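Iminosuccinate reductase (Paracoccus denitrificans, PDB 6RQA) catalyses the NADH-dependent reduction of iminosuccinate to L-aspartate, regenerating the amino donor of the beta-hydroxyaspartate cycle during growth on glycolate and glyoxylate. Local coordinates at residues 23-28 / 324-329; 32-37 / 125-130; 56-61 / 83-88; 141-146 / 289-294. All blocks are in the same frame, centred on the assembly; numbering follows the deposited sequence.

Interaction 1: 23-28 / 324-329; sequences LVVAEK and QAVVEL
No ring or other planar group enters the contact of L23 and V25 with V326 and V327; it has no faces or edges to cover and consists of methyl groups meeting methyl groups. V25 serves both helix residues by splitting its branches. With CG1 anti to the backbone N (chi1 -176°), that methyl is directed at V326 and lies 3.7 Å from V326 CG1, while V25 CG2 turns toward V327 and stops 4.2 Å from V327 CG2. The other branch of V327 is used one strand repeat away, where L23 CD1, at the end of an extended side chain, comes within 3.7 Å of V327 CG1. Strand 22-25 runs inside the mixed sheet between strands 118-123 and 337-339, and helix 316-333 lies across it; the axes of 23-25 and 324-329 come within 9.2 Å of each other, their N-to-C directions 100° apart. This is helix-on-sheet packing in the domain that bears the subunit interface. V122 of strand 118-123 touches V25, V326 and V327, continuing the aliphatic layer under the helix. V24 points the other way, toward V339 of its own chain and V339 of the second subunit.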
loop_
_atom_site.group_PDB
_atom_site.type_symbol
_atom_site.label_atom_id
_atom_site.label_comp_id
_atom_site.label_asym_id
_atom_site.label_seq_id
_atom_site.Cartn_x
_atom_site.Cartn_y
_atom_site.Cartn_z
ATOM N N LEU A 23 1.151 3.901 -18.751
ATOM C CA LEU A 23 0.816 2.726 -19.538
ATOM C C LEU A 23 -0.137 1.822 -18.768
ATOM O O LEU A 23 -0.127 1.780 -17.536
ATOM C CB LEU A 23 2.076 1.951 -19.919
ATOM C CG LEU A 23 3.080 2.714 -20.782
ATOM C CD1 LEU A 23 4.298 1.855 -21.053
ATOM C CD2 LEU A 23 2.433 3.163 -22.083
ATOM N N VAL A 24 -0.977 1.103 -19.511
ATOM C CA VAL A 24 -1.919 0.146 -18.939
ATOM C C VAL A 24 -1.884 -1.122 -19.778
ATOM O O VAL A 24 -2.014 -1.064 -21.005
ATOM C CB VAL A 24 -3.356 0.702 -18.874
ATOM C CG1 VAL A 24 -4.308 -0.364 -18.359
ATOM C CG2 VAL A 24 -3.419 1.942 -17.992
ATOM N N VAL A 25 -1.704 -2.265 -19.121
ATOM C CA VAL A 25 -1.707 -3.568 -19.776
ATOM C C VAL A 25 -2.892 -4.350 -19.230
ATOM O O VAL A 25 -2.895 -4.746 -18.056
ATOM C CB VAL A 25 -0.393 -4.330 -19.558
ATOM C CG1 VAL A 25 -0.405 -5.630 -20.350
ATOM C CG2 VAL A 25 0.795 -3.467 -19.951
ATOM N N ALA A 26 -3.894 -4.574 -20.076
ATOM C CA ALA A 26 -5.096 -5.280 -19.662
ATOM C C ALA A 26 -4.782 -6.733 -19.312
ATOM O O ALA A 26 -3.798 -7.318 -19.777
ATOM C CB ALA A 26 -6.157 -5.224 -20.760
ATOM N N GLU A 27 -5.645 -7.316 -18.477
ATOM C CA GLU A 27 -5.453 -8.696 -18.043
ATOM C C GLU A 27 -5.497 -9.663 -19.221
ATOM O O GLU A 27 -4.767 -10.661 -19.243
ATOM C CB GLU A 27 -6.514 -9.068 -17.006
ATOM C CG GLU A 27 -6.491 -10.526 -16.566
ATOM C CD GLU A 27 -5.341 -10.846 -15.630
ATOM O OE1 GLU A 27 -4.668 -9.904 -15.161
ATOM O OE2 GLU A 27 -5.111 -12.043 -15.359
ATOM N N LYS A 28 -6.343 -9.381 -20.214
ATOM C CA LYS A 28 -6.522 -10.304 -21.329
ATOM C C LYS A 28 -5.284 -10.408 -22.211
ATOM O O LYS A 28 -5.172 -11.362 -22.989
ATOM C CB LYS A 28 -7.728 -9.881 -22.171
ATOM C CG LYS A 28 -7.564 -8.543 -22.873
ATOM C CD LYS A 28 -8.870 -8.103 -23.515
ATOM C CE LYS A 28 -8.700 -6.818 -24.308
ATOM N NZ LYS A 28 -7.798 -7.002 -25.477
ATOM N N GLN A 324 7.039 -5.812 -14.900
ATOM C CA GLN A 324 7.920 -4.958 -15.690
ATOM C C GLN A 324 8.244 -5.599 -17.033
ATOM O O GLN A 324 8.264 -4.919 -18.064
ATOM C CB GLN A 324 9.201 -4.655 -14.912
ATOM C CG GLN A 324 10.280 -3.947 -15.726
ATOM C CD GLN A 324 9.830 -2.596 -16.260
ATOM O OE1 GLN A 324 8.874 -1.999 -15.762
ATOM N NE2 GLN A 324 10.523 -2.107 -17.281
ATOM N N ALA A 325 8.492 -6.911 -17.040
ATOM C CA ALA A 325 8.736 -7.610 -18.298
ATOM C C ALA A 325 7.507 -7.586 -19.199
ATOM O O ALA A 325 7.640 -7.508 -20.427
ATOM C CB ALA A 325 9.165 -9.050 -18.020
ATOM N N VAL A 326 6.310 -7.642 -18.612
ATOM C CA VAL A 326 5.083 -7.598 -19.403
ATOM C C VAL A 326 4.929 -6.244 -20.082
ATOM O O VAL A 326 4.537 -6.163 -21.254
ATOM C CB VAL A 326 3.868 -7.934 -18.518
ATOM C CG1 VAL A 326 2.582 -7.444 -19.163
ATOM C CG2 VAL A 326 3.797 -9.426 -18.276
ATOM N N VAL A 327 5.231 -5.159 -19.364
ATOM C CA VAL A 327 5.138 -3.828 -19.956
ATOM C C VAL A 327 6.112 -3.693 -21.120
ATOM O O VAL A 327 5.795 -3.081 -22.148
ATOM C CB VAL A 327 5.377 -2.747 -18.886
ATOM C CG1 VAL A 327 5.283 -1.359 -19.497
ATOM C CG2 VAL A 327 4.376 -2.894 -17.755
ATOM N N GLU A 328 7.309 -4.271 -20.983
ATOM C CA GLU A 328 8.286 -4.225 -22.067
ATOM C C GLU A 328 7.756 -4.932 -23.309
ATOM O O GLU A 328 7.855 -4.410 -24.426
ATOM C CB GLU A 328 9.607 -4.853 -21.616
ATOM C CG GLU A 328 10.236 -4.223 -20.380
ATOM C CD GLU A 328 11.033 -2.968 -20.684
ATOM O OE1 GLU A 328 10.737 -2.289 -21.688
ATOM O OE2 GLU A 328 11.968 -2.664 -19.912
ATOM N N LEU A 329 7.187 -6.126 -23.131
ATOM C CA LEU A 329 6.635 -6.861 -24.265
ATOM C C LEU A 329 5.404 -6.165 -24.833
ATOM O O LEU A 329 5.202 -6.148 -26.053
ATOM C CB LEU A 329 6.296 -8.291 -23.845
ATOM C CG LEU A 329 7.477 -9.143 -23.383
ATOM C CD1 LEU A 329 6.993 -10.366 -22.625
ATOM C CD2 LEU A 329 8.330 -9.551 -24.573
#

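Interaction 2: 32-37 / 125-130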
loop_
_atom_site.group_PDB
_atom_site.type_symbol
_atom_site.label_atom_id
_atom_site.label_comp_id
_atom_site.label_asym_id
_atom_site.label_seq_id
_atom_site.Cartn_x
_atom_site.Cartn_y
_atom_site.Cartn_z
ATOM N N GLY A 32 -0.893 -13.755 -23.937
ATOM C CA GLY A 32 -0.171 -13.642 -25.190
ATOM C C GLY A 32 1.192 -13.000 -25.091
ATOM O O GLY A 32 1.913 -12.948 -26.094
ATOM N N LEU A 33 1.565 -12.511 -23.910
ATOM C CA LEU A 33 2.853 -11.865 -23.691
ATOM C C LEU A 33 3.804 -12.691 -22.842
ATOM O O LEU A 33 4.987 -12.790 -23.171
ATOM C CB LEU A 33 2.650 -10.497 -23.030
ATOM C CG LEU A 33 1.899 -9.450 -23.854
ATOM C CD1 LEU A 33 1.562 -8.235 -23.007
ATOM C CD2 LEU A 33 2.718 -9.046 -25.070
ATOM N N MET A 34 3.317 -13.299 -21.768
ATOM C CA MET A 34 4.171 -14.038 -20.853
ATOM C C MET A 34 4.289 -15.500 -21.262
ATOM O O MET A 34 3.351 -16.101 -21.793
ATOM C CB MET A 34 3.637 -13.946 -19.423
ATOM C CG MET A 34 4.395 -12.963 -18.556
ATOM S SD MET A 34 6.105 -13.473 -18.313
ATOM C CE MET A 34 6.888 -11.892 -18.021
ATOM N N THR A 35 5.462 -16.061 -21.013
ATOM C CA THR A 35 5.761 -17.472 -21.187
ATOM C C THR A 35 6.375 -17.986 -19.896
ATOM O O THR A 35 6.929 -17.207 -19.112
ATOM C CB THR A 35 6.730 -17.706 -22.356
ATOM O OG1 THR A 35 7.991 -17.092 -22.066
ATOM C CG2 THR A 35 6.174 -17.118 -23.644
ATOM N N PRO A 36 6.275 -19.291 -19.630
ATOM C CA PRO A 36 6.935 -19.834 -18.431
ATOM C C PRO A 36 8.436 -19.591 -18.403
ATOM O O PRO A 36 9.016 -19.490 -17.315
ATOM C CB PRO A 36 6.601 -21.330 -18.500
ATOM C CG PRO A 36 5.319 -21.384 -19.263
ATOM C CD PRO A 36 5.424 -20.294 -20.293
ATOM N N GLU A 37 9.082 -19.487 -19.568
ATOM C CA GLU A 37 10.511 -19.187 -19.594
ATOM C C GLU A 37 10.775 -17.726 -19.246
ATOM O O GLU A 37 11.724 -17.420 -18.514
ATOM C CB GLU A 37 11.101 -19.524 -20.964
ATOM C CG GLU A 37 10.913 -20.968 -21.406
ATOM C CD GLU A 37 9.644 -21.179 -22.214
ATOM O OE1 GLU A 37 8.700 -20.375 -22.070
ATOM O OE2 GLU A 37 9.595 -22.147 -23.002
ATOM N N ASN A 125 -3.771 -10.926 -11.903
ATOM C CA ASN A 125 -4.294 -12.262 -11.634
ATOM C C ASN A 125 -3.403 -13.334 -12.252
ATOM O O ASN A 125 -2.815 -14.159 -11.541
ATOM C CB ASN A 125 -5.729 -12.383 -12.151
ATOM C CG ASN A 125 -6.716 -11.584 -11.324
ATOM O OD1 ASN A 125 -6.436 -11.223 -10.181
ATOM N ND2 ASN A 125 -7.882 -11.309 -11.897
ATOM N N LEU A 126 -3.287 -13.334 -13.582
ATOM C CA LEU A 126 -2.448 -14.327 -14.245
ATOM C C LEU A 126 -0.981 -14.163 -13.871
ATOM O O LEU A 126 -0.243 -15.154 -13.809
ATOM C CB LEU A 126 -2.627 -14.238 -15.762
ATOM C CG LEU A 126 -1.849 -15.260 -16.595
ATOM C CD1 LEU A 126 -2.141 -16.669 -16.112
ATOM C CD2 LEU A 126 -2.179 -15.118 -18.070
ATOM N N LEU A 127 -0.540 -12.929 -13.610
ATOM C CA LEU A 127 0.854 -12.708 -13.237
ATOM C C LEU A 127 1.192 -13.402 -11.924
ATOM O O LEU A 127 2.279 -13.974 -11.780
ATOM C CB LEU A 127 1.148 -11.210 -13.141
ATOM C CG LEU A 127 1.273 -10.432 -14.451
ATOM C CD1 LEU A 127 1.717 -9.001 -14.181
ATOM C CD2 LEU A 127 2.242 -11.123 -15.397
ATOM N N THR A 128 0.271 -13.368 -10.957
ATOM C CA THR A 128 0.531 -13.988 -9.660
ATOM C C THR A 128 0.779 -15.484 -9.804
ATOM O O THR A 128 1.746 -16.021 -9.251
ATOM C CB THR A 128 -0.636 -13.728 -8.707
ATOM O OG1 THR A 128 -0.836 -12.316 -8.564
ATOM C CG2 THR A 128 -0.349 -14.333 -7.341
ATOM N N ALA A 129 -0.087 -16.176 -10.548
ATOM C CA ALA A 129 0.090 -17.612 -10.738
ATOM C C ALA A 129 1.383 -17.917 -11.481
ATOM O O ALA A 129 2.057 -18.912 -11.189
ATOM C CB ALA A 129 -1.110 -18.197 -11.484
ATOM N N LEU A 130 1.753 -17.066 -12.440
ATOM C CA LEU A 130 2.964 -17.306 -13.219
ATOM C C LEU A 130 4.218 -17.150 -12.365
ATOM O O LEU A 130 5.097 -18.019 -12.380
ATOM C CB LEU A 130 3.008 -16.368 -14.423
ATOM C CG LEU A 130 2.039 -16.707 -15.554
ATOM C CD1 LEU A 130 2.147 -15.683 -16.667
ATOM C CD2 LEU A 130 2.299 -18.112 -16.081
#
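M34 lays the root of its side chain against the end of L130: M34 CB is 3.6 Å from L130 CD1, and M34 CG is 4.0 Å from the same methyl. One branch of the leucine thus covers the first two carbons of the methionine, leaving the thioether beyond the overlap. L130 delivers that branch with CG anti to its carbonyl carbon (chi1 -73°) and an extended second torsion, which carries the isobutyl group out from helix 125-143 toward the linker that holds M34. The methionine bends at its second torsion (chi2 -64°), and its terminal part leads away from helix 125-143 instead of continuing along it. At the bend L127 adds a looser touch, with its CD2 4.2 Å from M34 CG. No hydrogen bond joins the two segments, and the contact is wholly apolar. M34 belongs to the short connection between helices 30-33 and 36-51, and the next residue, T35, is the N-cap of the second helix, its OG1 bonded to the backbone N of A38. P36 occupies the first turn. Several helices converge here. Helix 316-333 receives M34 through V322, A325 and V326, while F162 of helix 158-170 packs on L126, A129 and L130. I30 of helix 30-33 meets L126 and L127, so the M34 linker sits in an apolar junction between helix 125-143, which continues into the NAD-binding residue R131, and helix 316-333.

Interaction 3: 56-61 / 83-88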
loop_
_atom_site.group_PDB
_atom_site.type_symbol
_atom_site.label_atom_id
_atom_site.label_comp_id
_atom_site.label_asym_id
_atom_site.label_seq_id
_atom_site.Cartn_x
_atom_site.Cartn_y
_atom_site.Cartn_z
ATOM N N TYR A 56 14.724 -5.263 -2.308
ATOM C CA TYR A 56 14.084 -5.647 -1.057
ATOM C C TYR A 56 12.590 -5.383 -1.155
ATOM O O TYR A 56 12.134 -4.580 -1.972
ATOM C CB TYR A 56 14.688 -4.900 0.138
ATOM C CG TYR A 56 14.205 -3.475 0.296
ATOM C CD1 TYR A 56 14.693 -2.459 -0.516
ATOM C CD2 TYR A 56 13.272 -3.143 1.270
ATOM C CE1 TYR A 56 14.256 -1.153 -0.369
ATOM C CE2 TYR A 56 12.832 -1.843 1.426
ATOM C CZ TYR A 56 13.326 -0.851 0.604
ATOM O OH TYR A 56 12.887 0.445 0.760
ATOM N N ASN A 57 11.839 -6.068 -0.300
ATOM C CA ASN A 57 10.391 -5.935 -0.236
ATOM C C ASN A 57 9.998 -5.010 0.906
ATOM O O ASN A 57 10.578 -5.068 1.994
ATOM C CB ASN A 57 9.722 -7.297 -0.044
ATOM C CG ASN A 57 10.063 -8.275 -1.144
ATOM O OD1 ASN A 57 9.475 -8.240 -2.226
ATOM N ND2 ASN A 57 11.012 -9.163 -0.873
ATOM N N PHE A 58 9.002 -4.164 0.654
ATOM C CA PHE A 58 8.475 -3.292 1.687
ATOM C C PHE A 58 7.714 -4.111 2.726
ATOM O O PHE A 58 7.326 -5.253 2.468
ATOM C CB PHE A 58 7.551 -2.239 1.077
ATOM C CG PHE A 58 8.233 -1.310 0.113
ATOM C CD1 PHE A 58 9.612 -1.181 0.104
ATOM C CD2 PHE A 58 7.489 -0.559 -0.782
ATOM C CE1 PHE A 58 10.234 -0.327 -0.785
ATOM C CE2 PHE A 58 8.107 0.297 -1.673
ATOM C CZ PHE A 58 9.481 0.413 -1.673
ATOM N N PRO A 59 7.502 -3.555 3.919
ATOM C CA PRO A 59 6.631 -4.223 4.895
ATOM C C PRO A 59 5.236 -4.430 4.322
ATOM O O PRO A 59 4.621 -3.507 3.784
ATOM C CB PRO A 59 6.623 -3.255 6.083
ATOM C CG PRO A 59 7.906 -2.510 5.961
ATOM C CD PRO A 59 8.153 -2.362 4.489
ATOM N N VAL A 60 4.741 -5.657 4.438
ATOM C CA VAL A 60 3.483 -6.034 3.804
ATOM C C VAL A 60 2.316 -5.500 4.623
ATOM O O VAL A 60 2.259 -5.684 5.843
ATOM C CB VAL A 60 3.392 -7.560 3.645
ATOM C CG1 VAL A 60 2.035 -7.955 3.076
ATOM C CG2 VAL A 60 4.516 -8.068 2.756
ATOM N N VAL A 61 1.387 -4.828 3.951
ATOM C CA VAL A 61 0.096 -4.488 4.535
ATOM C C VAL A 61 -0.895 -5.577 4.150
ATOM O O VAL A 61 -0.946 -5.998 2.989
ATOM C CB VAL A 61 -0.384 -3.108 4.056
ATOM C CG1 VAL A 61 -1.774 -2.806 4.603
ATOM C CG2 VAL A 61 0.596 -2.031 4.478
ATOM N N LEU A 83 16.008 -1.023 -11.502
ATOM C CA LEU A 83 15.262 0.231 -11.405
ATOM C C LEU A 83 13.771 -0.001 -11.656
ATOM O O LEU A 83 13.160 0.563 -12.566
ATOM C CB LEU A 83 15.835 1.288 -12.352
ATOM C CG LEU A 83 17.205 1.833 -11.937
ATOM C CD1 LEU A 83 17.653 2.945 -12.868
ATOM C CD2 LEU A 83 17.176 2.317 -10.491
ATOM N N VAL A 84 13.197 -0.861 -10.819
ATOM C CA VAL A 84 11.776 -1.180 -10.845
ATOM C C VAL A 84 11.208 -0.882 -9.466
ATOM O O VAL A 84 11.764 -1.320 -8.452
ATOM C CB VAL A 84 11.532 -2.648 -11.240
ATOM C CG1 VAL A 84 10.041 -2.955 -11.274
ATOM C CG2 VAL A 84 12.175 -2.943 -12.588
ATOM N N LEU A 85 10.108 -0.134 -9.431
ATOM C CA LEU A 85 9.511 0.315 -8.183
ATOM C C LEU A 85 7.997 0.256 -8.302
ATOM O O LEU A 85 7.435 0.601 -9.345
ATOM C CB LEU A 85 9.956 1.745 -7.837
ATOM C CG LEU A 85 9.342 2.404 -6.599
ATOM C CD1 LEU A 85 9.809 1.710 -5.328
ATOM C CD2 LEU A 85 9.678 3.886 -6.560
ATOM N N GLY A 86 7.345 -0.181 -7.236
ATOM C CA GLY A 86 5.892 -0.204 -7.236
ATOM C C GLY A 86 5.363 -1.170 -6.190
ATOM O O GLY A 86 6.009 -1.417 -5.171
ATOM N N LEU A 87 4.178 -1.703 -6.475
ATOM C CA LEU A 87 3.493 -2.590 -5.547
ATOM C C LEU A 87 2.417 -3.359 -6.298
ATOM O O LEU A 87 2.009 -2.982 -7.400
ATOM C CB LEU A 87 2.862 -1.815 -4.386
ATOM C CG LEU A 87 1.578 -1.052 -4.734
ATOM C CD1 LEU A 87 0.735 -0.827 -3.494
ATOM C CD2 LEU A 87 1.882 0.276 -5.417
ATOM N N LYS A 88 1.960 -4.442 -5.680
ATOM C CA LYS A 88 0.748 -5.133 -6.095
ATOM C C LYS A 88 -0.309 -4.923 -5.023
ATOM O O LYS A 88 -0.050 -5.152 -3.837
ATOM C CB LYS A 88 0.992 -6.627 -6.318
ATOM C CG LYS A 88 -0.198 -7.340 -6.955
ATOM C CD LYS A 88 0.078 -8.814 -7.221
ATOM C CE LYS A 88 0.089 -9.620 -5.933
ATOM N NZ LYS A 88 0.342 -11.063 -6.194
#
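The antiparallel part of the mixed sheet places strands 55-64 and 84-92 on either side of strand 71-79, and F58 and L85 meet across that intervening strand. The phenyl CZ of F58 lies 3.9 Å from L85 CD1, and the two side chains stand at about a right angle to each other. The methyl approaches the ring obliquely. G86 O is a more distant neighbour, 4.4 Å from F58 CE2. On the leucine, CG is anti to the backbone N (chi1 176°) and the bend at the next torsion carries CD1 toward the phenyl group; F58, with CG beside its own backbone N (chi1 -63°), extends its ring toward strand 84-92. Y56 CE2 approaches the F58 ring at its edge, in plane. The middle strand supplies the spacing: F58 pairs through its backbone with G76 and G86 with G77, which fits the 8.8 Å between F58 CA and L87 CA. At phi 159° a CB on G86 would be jammed against the carbonyl O of L85, which accounts for glycine here. A G1 beta bulge at L83 and V84 opens strand 84-92 just before the contact. In this ornithine cyclodeaminase/mu-crystallin fold the sheet carries the dimer contact: Y72 of the second subunit packs on F58, and Y56 OH is hydrogen-bonded to OE1 of E63 of that subunit. Further along strand 84-92, K88, the proton donor/acceptor by similarity, forms a salt bridge with D319.

Interaction 4: 141-146 / 289-294; sequences KYLAPK and GELGAV
The side chains of Y142 and V294 run antiparallel, side by side, the tyrosine passing the valine with its CB and the near side of its ring. Y142 CB comes to 3.7 Å from V294 CG1. Farther out, Y142 CD1 is 4.0 Å from V294 O, which sits obliquely to the ring. With CG anti to the carbonyl carbon (chi1 -72°), the tyrosine carries its ring past the V294 carbonyl. K141 CG lies over one face of that ring, offset toward its rim. The phenol oxygen has its partner outside the two segments, in a hydrogen bond with E44 of helix 36-51, whose OE1 also forms a salt bridge with K141. Beside this pair, L143 and L291 cross obliquely and meet by their methyls, L143 CD1 lying 3.7 Å from L291 CD1. L291 CD1 also comes within 4.1 Å of L143 CG, so a single leucine branch touches the fork of its partner. It is brought there by CG anti to the backbone N (chi1 176°) and a bend at the second torsion. Here the end of helix 125-143 packs against the edge of the NAD-binding domain, where strand 288-290, outermost in the parallel sheet, runs straight into helix 291-295. L143 reaches T308 and F261 on the sheet, L291 reaches F310, and F261 also touches V294. L143 and V294 are themselves only loosely apposed, with L143 CD2 4.4 Å from V294 CG2. L143 O accepts a hydrogen bond from R302 NE.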
loop_
_atom_site.group_PDB
_atom_site.type_symbol
_atom_site.label_atom_id
_atom_site.label_comp_id
_atom_site.label_asym_id
_atom_site.label_seq_id
_atom_site.Cartn_x
_atom_site.Cartn_y
_atom_site.Cartn_z
ATOM N N LYS A 141 15.353 -25.945 -10.019
ATOM C CA LYS A 141 16.600 -25.888 -10.775
ATOM C C LYS A 141 17.824 -25.913 -9.865
ATOM O O LYS A 141 18.861 -26.472 -10.240
ATOM C CB LYS A 141 16.621 -24.638 -11.654
ATOM C CG LYS A 141 17.881 -24.482 -12.490
ATOM C CD LYS A 141 17.905 -23.143 -13.207
ATOM C CE LYS A 141 19.215 -22.933 -13.948
ATOM N NZ LYS A 141 19.261 -21.605 -14.622
ATOM N N TYR A 142 17.723 -25.335 -8.667
ATOM C CA TYR A 142 18.877 -25.188 -7.792
ATOM C C TYR A 142 18.892 -26.140 -6.603
ATOM O O TYR A 142 19.912 -26.211 -5.909
ATOM C CB TYR A 142 18.971 -23.742 -7.277
ATOM C CG TYR A 142 19.391 -22.740 -8.333
ATOM C CD1 TYR A 142 20.733 -22.540 -8.631
ATOM C CD2 TYR A 142 18.448 -21.994 -9.027
ATOM C CE1 TYR A 142 21.125 -21.628 -9.595
ATOM C CE2 TYR A 142 18.829 -21.079 -9.994
ATOM C CZ TYR A 142 20.168 -20.900 -10.272
ATOM O OH TYR A 142 20.553 -19.991 -11.232
ATOM N N LEU A 143 17.807 -26.876 -6.343
ATOM C CA LEU A 143 17.748 -27.740 -5.168
ATOM C C LEU A 143 17.258 -29.158 -5.435
ATOM O O LEU A 143 17.368 -29.998 -4.535
ATOM C CB LEU A 143 16.854 -27.114 -4.086
ATOM C CG LEU A 143 17.223 -25.712 -3.596
ATOM C CD1 LEU A 143 16.140 -25.168 -2.681
ATOM C CD2 LEU A 143 18.571 -25.724 -2.889
ATOM N N ALA A 144 16.729 -29.455 -6.619
ATOM C CA ALA A 144 16.195 -30.784 -6.874
ATOM C C ALA A 144 17.310 -31.828 -6.870
ATOM O O ALA A 144 18.451 -31.535 -7.239
ATOM C CB ALA A 144 15.460 -30.825 -8.210
ATOM N N PRO A 145 17.005 -33.055 -6.447
ATOM C CA PRO A 145 18.014 -34.118 -6.487
ATOM C C PRO A 145 18.489 -34.377 -7.908
ATOM O O PRO A 145 17.758 -34.173 -8.880
ATOM C CB PRO A 145 17.275 -35.332 -5.912
ATOM C CG PRO A 145 16.161 -34.750 -5.101
ATOM C CD PRO A 145 15.748 -33.508 -5.828
ATOM N N LYS A 146 19.734 -34.827 -8.016
ATOM C CA LYS A 146 20.334 -35.086 -9.318
ATOM C C LYS A 146 19.575 -36.188 -10.045
ATOM O O LYS A 146 19.434 -37.303 -9.532
ATOM C CB LYS A 146 21.805 -35.463 -9.149
ATOM C CG LYS A 146 22.163 -36.021 -7.774
ATOM C CD LYS A 146 22.981 -35.022 -6.958
ATOM C CE LYS A 146 22.134 -34.300 -5.919
ATOM N NZ LYS A 146 21.650 -35.222 -4.853
ATOM N N GLY A 289 17.360 -20.816 5.430
ATOM C CA GLY A 289 18.195 -20.218 4.413
ATOM C C GLY A 289 17.407 -19.408 3.401
ATOM O O GLY A 289 16.192 -19.238 3.489
ATOM N N GLU A 290 18.135 -18.895 2.412
ATOM C CA GLU A 290 17.562 -18.091 1.340
ATOM C C GLU A 290 17.832 -18.774 0.009
ATOM O O GLU A 290 18.984 -19.091 -0.307
ATOM C CB GLU A 290 18.148 -16.677 1.334
ATOM C CG GLU A 290 17.924 -15.899 2.618
ATOM C CD GLU A 290 18.556 -14.521 2.581
ATOM O OE1 GLU A 290 19.094 -14.141 1.519
ATOM O OE2 GLU A 290 18.514 -13.817 3.612
ATOM N N LEU A 291 16.769 -18.999 -0.767
ATOM C CA LEU A 291 16.934 -19.601 -2.086
ATOM C C LEU A 291 17.790 -18.723 -2.987
ATOM O O LEU A 291 18.577 -19.229 -3.795
ATOM C CB LEU A 291 15.569 -19.855 -2.725
ATOM C CG LEU A 291 15.604 -20.410 -4.152
ATOM C CD1 LEU A 291 16.280 -21.774 -4.182
ATOM C CD2 LEU A 291 14.210 -20.486 -4.745
ATOM N N GLY A 292 17.654 -17.401 -2.860
ATOM C CA GLY A 292 18.438 -16.499 -3.683
ATOM C C GLY A 292 19.932 -16.631 -3.467
ATOM O O GLY A 292 20.717 -16.437 -4.400
ATOM N N ALA A 293 20.350 -16.952 -2.239
ATOM C CA ALA A 293 21.771 -17.151 -1.977
ATOM C C ALA A 293 22.317 -18.342 -2.753
ATOM O O ALA A 293 23.500 -18.359 -3.114
ATOM C CB ALA A 293 22.013 -17.333 -0.478
ATOM N N VAL A 294 21.476 -19.344 -3.016
ATOM C CA VAL A 294 21.886 -20.448 -3.877
ATOM C C VAL A 294 21.989 -19.980 -5.322
ATOM O O VAL A 294 22.895 -20.388 -6.061
ATOM C CB VAL A 294 20.907 -21.627 -3.733
ATOM C CG1 VAL A 294 21.377 -22.817 -4.556
ATOM C CG2 VAL A 294 20.749 -22.008 -2.270
#

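Overall arrangement
Interactions 1, 2 and 3 form one connected body. V326 CG2 and M34 CG touch at 3.6 Å, E27 OE2 probably accepts a hydrogen bond from L126 N at 2.9 Å, and Q324 CG rests 3.8 Å from V84 CG2. T128 OG1, in a segment of interaction 2, lies 2.9 Å from NZ of K88, in a segment of interaction 3, linking helix 125-143 to the probable proton donor/acceptor. Interaction 4 uses the far end of the same helix and stands apart, its centre 22 Å from that of interaction 2. The NAD lies between: the L130 side chain is about 10 Å and the L291 side chain about 11 Å from the bound NAD.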